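Local coordinates for protein putative tetR family transcriptional regulator (Streptomyces coelicolor A3, PDB 2Q24) that probably binds DNA and regulates transcription, as members of the TetR family of helix-turn-helix regulators do, and is assembled as a dimer, at residues B[26-31]-B[60-65]; B[64-69]-B[102-107]; B[109-114]-B[120-125]. All blocks are in the same frame, centred on the assembly; numbering follows the deposited sequence.

The three contacts follow one another along the chain, from the probable DNA-binding domain in contact 1 to the helices behind it. Contact 1 pairs helix 17-31 with helix 58-75, and contact 2 carries on along helix 58-75 to meet helix 86-106; their centres lie about 6 Å apart and both include Ala64 and Ala65. Contact 3, about 9 Å from contact 2 and 10 Å from contact 1 between centres, joins helix 108-116 to the loop before helix 125-142. Ile62 touches Val114, and Tyr66 touches Tyr122, which makes helix 58-75 the common element. Contacts 2 and 3 also reach the second subunit, tying this packing to the dimer.

Contact 1: residues B[26-31]-B[60-65]; sequences RVFSEE and ALIEAA
Phe28 and Ile62 meet at about a right angle, the aliphatic branch of the isoleucine laid over one face of the phenyl ring. Ile62 CG1 stands 3.7 Å from the centroid of the Phe28 ring and only 18° off the ring normal, a CH-pi contact over the face, displaced somewhat toward the CE2-CZ side. Phe28 CZ and CE2 are the nearest ring carbons, both 3.6 Å from Ile62 CG1, while Ile62 CD1 reaches the same side of the ring at a longer 4.1 Å from Phe28 CE1. The isoleucine can present this branch because CG1 lies anti to its carbonyl carbon (chi1 -68°), while CG2, anti to the backbone N, packs against Val114 and Met107. Leu61 approaches differently: its CD2 comes to the ring edge, near the ring plane, 4.0 Å from Phe28 CE2. One phenyl group is thus held by two neighbouring residues of the same helix turn, and all three side chains are buried. An alanine at Phe28 would take away the ring and would probably leave a gap under Ile62 CG1 and beside Leu61 CD2. This is helix-to-helix packing within what is probably the DNA-binding domain, as in other TetR regulators. Around it, Ile40 of helix 37-43, within the predicted helix-turn-helix, also touches Phe28, and Ala110 of helix 108-116 packs on both Phe28 and Ile62.

Contact 2: residues B[64-69]-B[102-107]; sequences AAYRNE and TAKLGM
Tyr66 packs on Lys104 and Met107 in a partly buried helix-to-helix contact, where helix 58-75 runs past the end of helix 86-106. No hydrogen bond crosses between the two segments; the contact is van der Waals packing, in which the phenol and carboxylate oxygens also meet only carbons of the other segment. The tyrosine and the lysine side chains cross at a slant. Lys104 CG lies 4.0 Å from Tyr66 CE1, oblique to the ring, and further out Lys104 CE comes to 3.7 Å from Tyr66 OH, which means that the aliphatic part of the lysine follows the outer end of the phenol. Its chain is extended through chi3 and bends only at the last torsion (chi4 -71°), where the ammonium leaves the line of the methylenes. The phenol oxygen has its polar partner in Tyr100, one turn earlier on helix 86-106, with which it forms a hydrogen bond. Nearer the backbone, the CE methyl of Met107, present as selenomethionine, approaches Tyr66 CB at 4.4 Å. Met107 is the first residue beyond helix 86-106 to leave helical geometry, and at the same time it occupies the N-cap position of helix 108-116, so its side chain enters the packing just where the chain turns from one helix into the next. One turn on from Ala65, Glu69 OE2 comes to 4.3 Å from Ala103 CB, a looser touch. Ala65 faces helix 17-31 through Ala24 and Val25, Tyr122, in the loop between helix 108-116 and helix 125-142, meets the Tyr66 ring edge-to-face, and Arg67 and Asn68 hydrogen-bond to the Pro121 carbonyl and to Asp124, respectively, of the second subunit.

Contact 3: residues B[109-114]-B[120-125]; sequences DALRAV and DPYGDS
The Tyr122 ring has Pro121 CG over one face, 3.8 Å above its plane and toward the rim, while Leu111 CD1 comes to it obliquely, 4.2 Å from Tyr122 CE1. The phenol oxygen lies against the leucine's base, with Tyr122 OH 3.4 Å from Leu111 CB. The other flat group, the Arg112 guanidinium, has Asp109 CA over one face and forms a salt bridge through NH2 to Asp109 OD1. Pro121 is gripped at two places along its ring: Leu111 CD2 sits 3.7 Å from Pro121 CB, and the CG1 methyl of Val114 meets Pro121 CD at the same distance. Leu111 divides its two methyls between the neighbours, CD1 for the tyrosine and CD2 for the proline; CG anti to its own carbonyl carbon (chi1 -69°) turns the branch toward the loop. Proline and valine slide past each other in opposite directions. These contacts pack the loop that leads from helix 108-116 to helix 125-142 back against helix 108-116, and that loop is shaped by its own polar bonds. Asp120 OD1 accepts from Tyr122 N at 3.1 Å, forming an Asx turn, and Asp120 OD2 accepts from Gly123 N; both donors stand above the carboxylate plane, by 63° and 40°. A type II' beta turn follows from Tyr122 to Ser125, its carbonyl Tyr122 O taking both Ser125 N and Ser125 OG. Asp124 forms a salt bridge to Arg17 of the second subunit.

Contact 1: residues B[26-31]-B[60-65]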
ATOM      1  N   ARG B  26     -11.319 -15.055  -0.762  1.00 30.90           N
ATOM      2  CA  ARG B  26     -11.705 -16.326  -0.153  1.00 31.67           C
ATOM      3  C   ARG B  26     -11.875 -17.380  -1.262  1.00 31.18           C
ATOM      4  O   ARG B  26     -11.283 -18.464  -1.217  1.00 30.99           O
ATOM      5  CB  ARG B  26     -13.008 -16.096   0.633  1.00 32.67           C
ATOM      6  CG  ARG B  26     -13.525 -17.203   1.558  1.00 36.73           C
ATOM      7  CD  ARG B  26     -14.896 -16.766   2.165  1.00 42.41           C
ATOM      8  NE  ARG B  26     -14.967 -15.293   2.324  1.00 47.09           N
ATOM      9  CZ  ARG B  26     -16.088 -14.558   2.339  1.00 46.91           C
ATOM     10  NH1 ARG B  26     -17.290 -15.122   2.222  1.00 48.28           N
ATOM     11  NH2 ARG B  26     -16.004 -13.235   2.483  1.00 45.46           N
ATOM     12  N   VAL B  27     -12.652 -17.038  -2.278  1.00 31.42           N
ATOM     13  CA  VAL B  27     -12.992 -17.999  -3.332  1.00 31.15           C
ATOM     14  C   VAL B  27     -11.794 -18.295  -4.259  1.00 31.39           C
ATOM     15  O   VAL B  27     -11.560 -19.442  -4.636  1.00 31.64           O
ATOM     16  CB  VAL B  27     -14.249 -17.549  -4.146  1.00 31.58           C
ATOM     17  CG1 VAL B  27     -14.585 -18.566  -5.253  1.00 32.81           C
ATOM     18  CG2 VAL B  27     -15.473 -17.394  -3.232  1.00 30.65           C
ATOM     19  N   PHE B  28     -11.043 -17.269  -4.647  1.00 30.48           N
ATOM     20  CA  PHE B  28      -9.867 -17.513  -5.481  1.00 31.08           C
ATOM     21  C   PHE B  28      -8.794 -18.281  -4.712  1.00 31.10           C
ATOM     22  O   PHE B  28      -8.115 -19.124  -5.295  1.00 30.86           O
ATOM     23  CB  PHE B  28      -9.291 -16.218  -6.061  1.00 31.11           C
ATOM     24  CG  PHE B  28     -10.064 -15.684  -7.239  1.00 31.61           C
ATOM     25  CD1 PHE B  28     -10.249 -16.458  -8.390  1.00 31.79           C
ATOM     26  CD2 PHE B  28     -10.615 -14.411  -7.193  1.00 34.36           C
ATOM     27  CE1 PHE B  28     -10.978 -15.968  -9.467  1.00 33.58           C
ATOM     28  CE2 PHE B  28     -11.342 -13.908  -8.283  1.00 36.04           C
ATOM     29  CZ  PHE B  28     -11.515 -14.686  -9.408  1.00 34.96           C
ATOM     30  N   SER B  29      -8.635 -18.018  -3.410  1.00 31.13           N
ATOM     31  CA  SER B  29      -7.621 -18.768  -2.683  1.00 32.42           C
ATOM     32  C   SER B  29      -7.989 -20.246  -2.501  1.00 32.34           C
ATOM     33  O   SER B  29      -7.097 -21.081  -2.432  1.00 32.09           O
ATOM     34  CB  SER B  29      -7.181 -18.101  -1.378  1.00 32.99           C
ATOM     35  OG  SER B  29      -8.246 -18.037  -0.467  1.00 37.71           O
ATOM     36  N   GLU B  30      -9.284 -20.541  -2.438  1.00 32.54           N
ATOM     37  CA  GLU B  30      -9.792 -21.925  -2.350  1.00 34.18           C
ATOM     38  C   GLU B  30      -9.812 -22.666  -3.680  1.00 34.39           C
ATOM     39  O   GLU B  30      -9.470 -23.851  -3.743  1.00 35.02           O
ATOM     40  CB  GLU B  30     -11.221 -21.925  -1.816  1.00 34.23           C
ATOM     41  CG  GLU B  30     -11.358 -21.669  -0.332  1.00 37.23           C
ATOM     42  CD  GLU B  30     -12.751 -21.987   0.171  1.00 39.71           C
ATOM     43  OE1 GLU B  30     -13.367 -22.958  -0.339  1.00 41.65           O
ATOM     44  N   GLU B  31     -10.267 -21.989  -4.736  1.00 35.40           N
ATOM     45  CA  GLU B  31     -10.609 -22.674  -5.985  1.00 36.41           C
ATOM     46  C   GLU B  31      -9.734 -22.281  -7.174  1.00 36.97           C
ATOM     47  O   GLU B  31      -9.904 -22.832  -8.274  1.00 37.36           O
ATOM     48  CB  GLU B  31     -12.096 -22.462  -6.337  1.00 36.43           C
ATOM     49  CG  GLU B  31     -13.082 -23.099  -5.367  1.00 36.49           C
ATOM     50  N   ALA B  60      -9.151  -8.326 -13.603  1.00 25.26           N
ATOM     51  CA  ALA B  60      -9.287  -7.063 -12.879  1.00 26.26           C
ATOM     52  C   ALA B  60      -9.810  -7.341 -11.451  1.00 24.99           C
ATOM     53  O   ALA B  60      -9.372  -6.711 -10.479  1.00 24.89           O
ATOM     54  CB  ALA B  60     -10.178  -6.152 -13.607  1.00 25.85           C
ATOM     55  N   LEU B  61     -10.740  -8.284 -11.346  1.00 24.57           N
ATOM     56  CA  LEU B  61     -11.251  -8.736 -10.022  1.00 23.03           C
ATOM     57  C   LEU B  61     -10.152  -9.335  -9.169  1.00 23.26           C
ATOM     58  O   LEU B  61      -9.996  -8.974  -8.004  1.00 23.15           O
ATOM     59  CB  LEU B  61     -12.444  -9.715 -10.170  1.00 23.17           C
ATOM     60  CG  LEU B  61     -13.095 -10.134  -8.850  1.00 24.57           C
ATOM     61  CD1 LEU B  61     -13.605  -8.890  -8.088  1.00 23.20           C
ATOM     62  CD2 LEU B  61     -14.227 -11.178  -9.064  1.00 23.18           C
ATOM     63  N   ILE B  62      -9.374 -10.253  -9.735  1.00 22.93           N
ATOM     64  CA  ILE B  62      -8.261 -10.879  -9.000  1.00 22.51           C
ATOM     65  C   ILE B  62      -7.266  -9.827  -8.532  1.00 22.32           C
ATOM     66  O   ILE B  62      -6.899  -9.801  -7.360  1.00 22.49           O
ATOM     67  CB  ILE B  62      -7.519 -11.882  -9.922  1.00 22.72           C
ATOM     68  CG1 ILE B  62      -8.443 -13.075 -10.216  1.00 22.84           C
ATOM     69  CG2 ILE B  62      -6.208 -12.377  -9.272  1.00 23.88           C
ATOM     70  CD1 ILE B  62      -8.053 -13.839 -11.491  1.00 21.62           C
ATOM     71  N   GLU B  63      -6.842  -8.950  -9.442  1.00 22.47           N
ATOM     72  CA  GLU B  63      -5.880  -7.880  -9.054  1.00 22.92           C
ATOM     73  C   GLU B  63      -6.403  -6.993  -7.936  1.00 23.02           C
ATOM     74  O   GLU B  63      -5.709  -6.760  -6.926  1.00 22.90           O
ATOM     75  CB  GLU B  63      -5.479  -7.017 -10.262  1.00 24.40           C
ATOM     76  CG  GLU B  63      -4.636  -5.844  -9.800  1.00 25.87           C
ATOM     77  CD  GLU B  63      -4.057  -5.020 -10.895  1.00 32.49           C
ATOM     78  OE1 GLU B  63      -3.936  -5.508 -12.032  1.00 33.73           O
ATOM     79  OE2 GLU B  63      -3.752  -3.843 -10.593  1.00 34.69           O
ATOM     80  N   ALA B  64      -7.619  -6.468  -8.104  1.00 23.76           N
ATOM     81  CA  ALA B  64      -8.257  -5.638  -7.050  1.00 25.30           C
ATOM     82  C   ALA B  64      -8.387  -6.353  -5.691  1.00 24.60           C
ATOM     83  O   ALA B  64      -8.125  -5.765  -4.627  1.00 24.04           O
ATOM     84  CB  ALA B  64      -9.630  -5.162  -7.519  1.00 25.74           C
ATOM     85  N   ALA B  65      -8.771  -7.631  -5.729  1.00 24.25           N
ATOM     86  CA  ALA B  65      -8.891  -8.464  -4.514  1.00 23.86           C
ATOM     87  C   ALA B  65      -7.557  -8.597  -3.798  1.00 24.48           C
ATOM     88  O   ALA B  65      -7.485  -8.375  -2.558  1.00 24.72           O
ATOM     89  CB  ALA B  65      -9.416  -9.837  -4.832  1.00 24.42           C
TER

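Contact 2: residues B[64-69]-B[102-107]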
ATOM      1  N   ALA B  64      -7.619  -6.468  -8.104  1.00 23.76           N
ATOM      2  CA  ALA B  64      -8.257  -5.638  -7.050  1.00 25.30           C
ATOM      3  C   ALA B  64      -8.387  -6.353  -5.691  1.00 24.60           C
ATOM      4  O   ALA B  64      -8.125  -5.765  -4.627  1.00 24.04           O
ATOM      5  CB  ALA B  64      -9.630  -5.162  -7.519  1.00 25.74           C
ATOM      6  N   ALA B  65      -8.771  -7.631  -5.729  1.00 24.25           N
ATOM      7  CA  ALA B  65      -8.891  -8.464  -4.514  1.00 23.86           C
ATOM      8  C   ALA B  65      -7.557  -8.597  -3.798  1.00 24.48           C
ATOM      9  O   ALA B  65      -7.485  -8.375  -2.558  1.00 24.72           O
ATOM     10  CB  ALA B  65      -9.416  -9.837  -4.832  1.00 24.42           C
ATOM     11  N   TYR B  66      -6.510  -8.932  -4.567  1.00 23.39           N
ATOM     12  CA  TYR B  66      -5.162  -9.010  -3.994  1.00 22.94           C
ATOM     13  C   TYR B  66      -4.736  -7.651  -3.389  1.00 22.74           C
ATOM     14  O   TYR B  66      -4.236  -7.614  -2.260  1.00 23.70           O
ATOM     15  CB  TYR B  66      -4.126  -9.519  -5.030  1.00 22.80           C
ATOM     16  CG  TYR B  66      -2.720  -9.599  -4.432  1.00 24.13           C
ATOM     17  CD1 TYR B  66      -2.325 -10.684  -3.598  1.00 28.04           C
ATOM     18  CD2 TYR B  66      -1.786  -8.596  -4.696  1.00 25.64           C
ATOM     19  CE1 TYR B  66      -1.036 -10.725  -3.063  1.00 28.23           C
ATOM     20  CE2 TYR B  66      -0.513  -8.650  -4.175  1.00 27.34           C
ATOM     21  CZ  TYR B  66      -0.161  -9.697  -3.352  1.00 28.50           C
ATOM     22  OH  TYR B  66       1.109  -9.706  -2.826  1.00 32.71           O
ATOM     23  N   ARG B  67      -4.913  -6.560  -4.129  1.00 22.81           N
ATOM     24  CA  ARG B  67      -4.482  -5.251  -3.654  1.00 23.77           C
ATOM     25  C   ARG B  67      -5.238  -4.835  -2.422  1.00 25.13           C
ATOM     26  O   ARG B  67      -4.689  -4.194  -1.513  1.00 24.72           O
ATOM     27  CB  ARG B  67      -4.700  -4.214  -4.761  1.00 24.94           C
ATOM     28  CG  ARG B  67      -3.706  -4.379  -5.892  1.00 23.77           C
ATOM     29  CD  ARG B  67      -3.968  -3.403  -7.059  1.00 24.58           C
ATOM     30  NE  ARG B  67      -3.803  -2.003  -6.664  1.00 27.06           N
ATOM     31  CZ  ARG B  67      -3.845  -0.980  -7.495  1.00 25.52           C
ATOM     32  NH1 ARG B  67      -4.081  -1.203  -8.794  1.00 24.41           N
ATOM     33  NH2 ARG B  67      -3.676   0.260  -7.036  1.00 25.25           N
ATOM     34  N   ASN B  68      -6.538  -5.169  -2.386  1.00 23.68           N
ATOM     35  CA  ASN B  68      -7.333  -4.881  -1.209  1.00 25.09           C
ATOM     36  C   ASN B  68      -6.848  -5.659   0.010  1.00 25.13           C
ATOM     37  O   ASN B  68      -6.812  -5.114   1.116  1.00 24.50           O
ATOM     38  CB  ASN B  68      -8.816  -5.228  -1.495  1.00 25.60           C
ATOM     39  CG  ASN B  68      -9.707  -4.930  -0.306  1.00 28.41           C
ATOM     40  OD1 ASN B  68     -10.166  -5.844   0.352  1.00 28.49           O
ATOM     41  ND2 ASN B  68      -9.962  -3.641  -0.044  1.00 29.65           N
ATOM     42  N   GLU B  69      -6.460  -6.929  -0.184  1.00 24.36           N
ATOM     43  CA  GLU B  69      -5.971  -7.776   0.904  1.00 24.86           C
ATOM     44  C   GLU B  69      -4.669  -7.179   1.514  1.00 23.51           C
ATOM     45  O   GLU B  69      -4.506  -7.093   2.741  1.00 24.25           O
ATOM     46  CB  GLU B  69      -5.725  -9.221   0.386  1.00 25.69           C
ATOM     47  CG  GLU B  69      -5.084 -10.193   1.395  1.00 27.57           C
ATOM     48  CD  GLU B  69      -6.037 -10.770   2.411  1.00 35.55           C
ATOM     49  OE1 GLU B  69      -7.251 -10.426   2.410  1.00 34.97           O
ATOM     50  OE2 GLU B  69      -5.570 -11.598   3.231  1.00 36.58           O
ATOM     51  N   THR B 102      -0.965 -17.047   3.185  1.00 28.29           N
ATOM     52  CA  THR B 102      -1.726 -18.272   2.905  1.00 29.64           C
ATOM     53  C   THR B 102      -2.665 -18.055   1.722  1.00 29.20           C
ATOM     54  O   THR B 102      -2.719 -18.903   0.784  1.00 28.94           O
ATOM     55  CB  THR B 102      -2.499 -18.738   4.175  1.00 29.99           C
ATOM     56  OG1 THR B 102      -1.523 -19.208   5.126  1.00 31.69           O
ATOM     57  CG2 THR B 102      -3.491 -19.891   3.854  1.00 32.83           C
ATOM     58  N   ALA B 103      -3.413 -16.947   1.760  1.00 28.39           N
ATOM     59  CA  ALA B 103      -4.278 -16.530   0.640  1.00 28.30           C
ATOM     60  C   ALA B 103      -3.494 -16.314  -0.662  1.00 28.64           C
ATOM     61  O   ALA B 103      -3.887 -16.837  -1.744  1.00 29.90           O
ATOM     62  CB  ALA B 103      -5.093 -15.305   1.019  1.00 28.19           C
ATOM     63  N   LYS B 104      -2.358 -15.622  -0.558  1.00 27.81           N
ATOM     64  CA  LYS B 104      -1.449 -15.402  -1.694  1.00 28.43           C
ATOM     65  C   LYS B 104      -1.069 -16.740  -2.323  1.00 28.52           C
ATOM     66  O   LYS B 104      -1.150 -16.924  -3.556  1.00 27.95           O
ATOM     67  CB  LYS B 104      -0.186 -14.681  -1.217  1.00 28.31           C
ATOM     68  CG  LYS B 104       0.721 -14.214  -2.352  1.00 31.46           C
ATOM     69  CD  LYS B 104       1.934 -13.524  -1.800  1.00 35.20           C
ATOM     70  CE  LYS B 104       2.790 -12.953  -2.901  1.00 37.27           C
ATOM     71  NZ  LYS B 104       3.455 -14.027  -3.654  1.00 40.42           N
ATOM     72  N   LEU B 105      -0.675 -17.696  -1.474  1.00 29.17           N
ATOM     73  CA  LEU B 105      -0.248 -19.015  -1.987  1.00 30.70           C
ATOM     74  C   LEU B 105      -1.417 -19.714  -2.639  1.00 30.13           C
ATOM     75  O   LEU B 105      -1.262 -20.335  -3.685  1.00 30.77           O
ATOM     76  CB  LEU B 105       0.351 -19.870  -0.854  1.00 31.04           C
ATOM     77  CG  LEU B 105       0.961 -21.231  -1.229  1.00 35.45           C
ATOM     78  CD1 LEU B 105       2.427 -21.029  -1.685  1.00 37.56           C
ATOM     79  CD2 LEU B 105       0.915 -22.053   0.026  1.00 40.11           C
ATOM     80  N   GLY B 106      -2.596 -19.631  -2.023  1.00 30.09           N
ATOM     81  CA  GLY B 106      -3.801 -20.235  -2.584  1.00 30.43           C
ATOM     82  C   GLY B 106      -4.263 -19.616  -3.894  1.00 31.10           C
ATOM     83  O   GLY B 106      -4.828 -20.309  -4.746  1.00 30.21           O
HETATM   84  N   MSE B 107      -4.017 -18.318  -4.063  1.00 30.52           N
HETATM   85  CA  MSE B 107      -4.387 -17.582  -5.281  1.00 31.26           C
HETATM   86  C   MSE B 107      -3.342 -17.674  -6.385  1.00 30.84           C
HETATM   87  O   MSE B 107      -3.407 -16.923  -7.344  1.00 30.92           O
HETATM   88  CB  MSE B 107      -4.587 -16.103  -4.952  1.00 30.50           C
HETATM   89  CG  MSE B 107      -5.844 -15.809  -4.194  1.00 32.71           C
HETATM   90 SE   MSE B 107      -5.910 -13.881  -3.791  1.00 41.08          SE
HETATM   91  CE  MSE B 107      -6.455 -13.227  -5.610  1.00 36.36           C
TER

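Contact 3: residues B[109-114]-B[120-125]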
ATOM      1  N   ASP B 109      -2.509 -19.559  -8.944  1.00 31.07           N
ATOM      2  CA  ASP B 109      -2.940 -19.693 -10.359  1.00 31.69           C
ATOM      3  C   ASP B 109      -3.665 -18.428 -10.852  1.00 31.11           C
ATOM      4  O   ASP B 109      -3.501 -18.024 -12.019  1.00 31.51           O
ATOM      5  CB  ASP B 109      -3.871 -20.890 -10.559  1.00 31.63           C
ATOM      6  CG  ASP B 109      -3.159 -22.233 -10.448  1.00 36.05           C
ATOM      7  OD1 ASP B 109      -1.900 -22.280 -10.374  1.00 40.58           O
ATOM      8  OD2 ASP B 109      -3.878 -23.255 -10.436  1.00 41.04           O
ATOM      9  N   ALA B 110      -4.493 -17.840  -9.987  1.00 30.51           N
ATOM     10  CA  ALA B 110      -5.264 -16.655 -10.358  1.00 30.59           C
ATOM     11  C   ALA B 110      -4.325 -15.475 -10.579  1.00 30.77           C
ATOM     12  O   ALA B 110      -4.474 -14.739 -11.559  1.00 30.21           O
ATOM     13  CB  ALA B 110      -6.335 -16.330  -9.296  1.00 31.34           C
ATOM     14  N   LEU B 111      -3.352 -15.302  -9.669  1.00 30.49           N
ATOM     15  CA  LEU B 111      -2.353 -14.242  -9.790  1.00 31.19           C
ATOM     16  C   LEU B 111      -1.506 -14.406 -11.060  1.00 31.66           C
ATOM     17  O   LEU B 111      -1.222 -13.438 -11.751  1.00 32.07           O
ATOM     18  CB  LEU B 111      -1.481 -14.171  -8.533  1.00 30.64           C
ATOM     19  CG  LEU B 111      -2.228 -13.680  -7.272  1.00 31.40           C
ATOM     20  CD1 LEU B 111      -1.425 -14.004  -5.969  1.00 30.48           C
ATOM     21  CD2 LEU B 111      -2.603 -12.156  -7.314  1.00 30.92           C
ATOM     22  N   ARG B 112      -1.119 -15.641 -11.354  1.00 32.51           N
ATOM     23  CA  ARG B 112      -0.456 -15.993 -12.634  1.00 34.19           C
ATOM     24  C   ARG B 112      -1.231 -15.508 -13.865  1.00 33.88           C
ATOM     25  O   ARG B 112      -0.633 -15.008 -14.820  1.00 34.19           O
ATOM     26  CB  ARG B 112      -0.321 -17.500 -12.731  1.00 35.09           C
ATOM     27  CG  ARG B 112       1.048 -18.001 -13.180  1.00 39.80           C
ATOM     28  CD  ARG B 112       1.955 -18.205 -11.942  1.00 46.32           C
ATOM     29  NE  ARG B 112       1.508 -19.251 -10.996  1.00 49.81           N
ATOM     30  CZ  ARG B 112       0.856 -20.379 -11.315  1.00 49.13           C
ATOM     31  NH1 ARG B 112       0.538 -20.660 -12.579  1.00 50.69           N
ATOM     32  NH2 ARG B 112       0.515 -21.236 -10.357  1.00 48.01           N
ATOM     33  N   ALA B 113      -2.555 -15.650 -13.834  1.00 33.02           N
ATOM     34  CA  ALA B 113      -3.421 -15.315 -14.973  1.00 31.85           C
ATOM     35  C   ALA B 113      -3.530 -13.798 -15.170  1.00 31.72           C
ATOM     36  O   ALA B 113      -3.712 -13.309 -16.296  1.00 30.60           O
ATOM     37  CB  ALA B 113      -4.792 -15.928 -14.787  1.00 31.99           C
ATOM     38  N   VAL B 114      -3.400 -13.049 -14.076  1.00 30.44           N
ATOM     39  CA  VAL B 114      -3.310 -11.606 -14.193  1.00 30.34           C
ATOM     40  C   VAL B 114      -2.007 -11.221 -14.940  1.00 30.91           C
ATOM     41  O   VAL B 114      -2.043 -10.379 -15.854  1.00 30.47           O
ATOM     42  CB  VAL B 114      -3.345 -10.910 -12.818  1.00 30.28           C
ATOM     43  CG1 VAL B 114      -3.207  -9.410 -12.981  1.00 29.14           C
ATOM     44  CG2 VAL B 114      -4.637 -11.236 -12.083  1.00 30.14           C
ATOM     45  N   ASP B 120      -0.300  -6.541 -13.474  1.00 32.31           N
ATOM     46  CA  ASP B 120       0.681  -6.715 -12.384  1.00 32.41           C
ATOM     47  C   ASP B 120      -0.002  -6.523 -11.069  1.00 30.98           C
ATOM     48  O   ASP B 120      -0.214  -5.382 -10.639  1.00 32.20           O
ATOM     49  CB  ASP B 120       1.892  -5.763 -12.521  1.00 33.14           C
ATOM     50  CG  ASP B 120       2.746  -5.704 -11.221  1.00 34.66           C
ATOM     51  OD1 ASP B 120       2.917  -6.748 -10.543  1.00 36.35           O
ATOM     52  OD2 ASP B 120       3.230  -4.610 -10.885  1.00 38.06           O
ATOM     53  N   PRO B 121      -0.391  -7.641 -10.426  1.00 29.82           N
ATOM     54  CA  PRO B 121      -1.136  -7.544  -9.184  1.00 29.64           C
ATOM     55  C   PRO B 121      -0.284  -6.982  -8.037  1.00 28.69           C
ATOM     56  O   PRO B 121      -0.848  -6.428  -7.111  1.00 29.30           O
ATOM     57  CB  PRO B 121      -1.535  -8.995  -8.875  1.00 30.13           C
ATOM     58  CG  PRO B 121      -0.689  -9.842  -9.736  1.00 30.45           C
ATOM     59  CD  PRO B 121      -0.149  -9.033 -10.850  1.00 29.02           C
ATOM     60  N   TYR B 122       1.038  -7.101  -8.139  1.00 28.11           N
ATOM     61  CA  TYR B 122       1.913  -6.997  -6.944  1.00 26.84           C
ATOM     62  C   TYR B 122       2.330  -5.592  -6.665  1.00 25.81           C
ATOM     63  O   TYR B 122       2.401  -5.196  -5.496  1.00 26.41           O
ATOM     64  CB  TYR B 122       3.184  -7.854  -7.110  1.00 26.73           C
ATOM     65  CG  TYR B 122       2.844  -9.304  -7.332  1.00 28.39           C
ATOM     66  CD1 TYR B 122       2.211 -10.039  -6.332  1.00 29.44           C
ATOM     67  CD2 TYR B 122       3.095  -9.904  -8.559  1.00 30.11           C
ATOM     68  CE1 TYR B 122       1.866 -11.380  -6.516  1.00 32.45           C
ATOM     69  CE2 TYR B 122       2.740 -11.260  -8.772  1.00 32.13           C
ATOM     70  CZ  TYR B 122       2.130 -11.969  -7.733  1.00 30.92           C
ATOM     71  OH  TYR B 122       1.778 -13.284  -7.899  1.00 32.16           O
ATOM     72  N   GLY B 123       2.654  -4.844  -7.715  1.00 25.25           N
ATOM     73  CA  GLY B 123       3.029  -3.436  -7.536  1.00 24.56           C
ATOM     74  C   GLY B 123       4.093  -3.317  -6.442  1.00 23.57           C
ATOM     75  O   GLY B 123       5.104  -4.037  -6.464  1.00 23.48           O
ATOM     76  N   ASP B 124       3.858  -2.380  -5.512  1.00 22.07           N
ATOM     77  CA  ASP B 124       4.788  -2.112  -4.398  1.00 23.30           C
ATOM     78  C   ASP B 124       4.347  -2.857  -3.148  1.00 22.56           C
ATOM     79  O   ASP B 124       4.652  -2.416  -2.038  1.00 22.38           O
ATOM     80  CB  ASP B 124       4.883  -0.585  -4.149  1.00 23.99           C
ATOM     81  CG  ASP B 124       5.946   0.102  -5.105  1.00 29.70           C
ATOM     82  OD1 ASP B 124       6.993   0.590  -4.638  1.00 40.55           O
ATOM     83  OD2 ASP B 124       5.766   0.087  -6.306  1.00 32.58           O
ATOM     84  N   SER B 125       3.554  -3.933  -3.304  1.00 22.26           N
ATOM     85  CA  SER B 125       3.055  -4.674  -2.081  1.00 23.72           C
ATOM     86  C   SER B 125       4.152  -5.072  -1.074  1.00 23.16           C
ATOM     87  O   SER B 125       3.963  -4.917   0.138  1.00 22.65           O
ATOM     88  CB  SER B 125       2.213  -5.934  -2.428  1.00 22.55           C
ATOM     89  OG  SER B 125       1.182  -5.565  -3.299  1.00 26.08           O
TER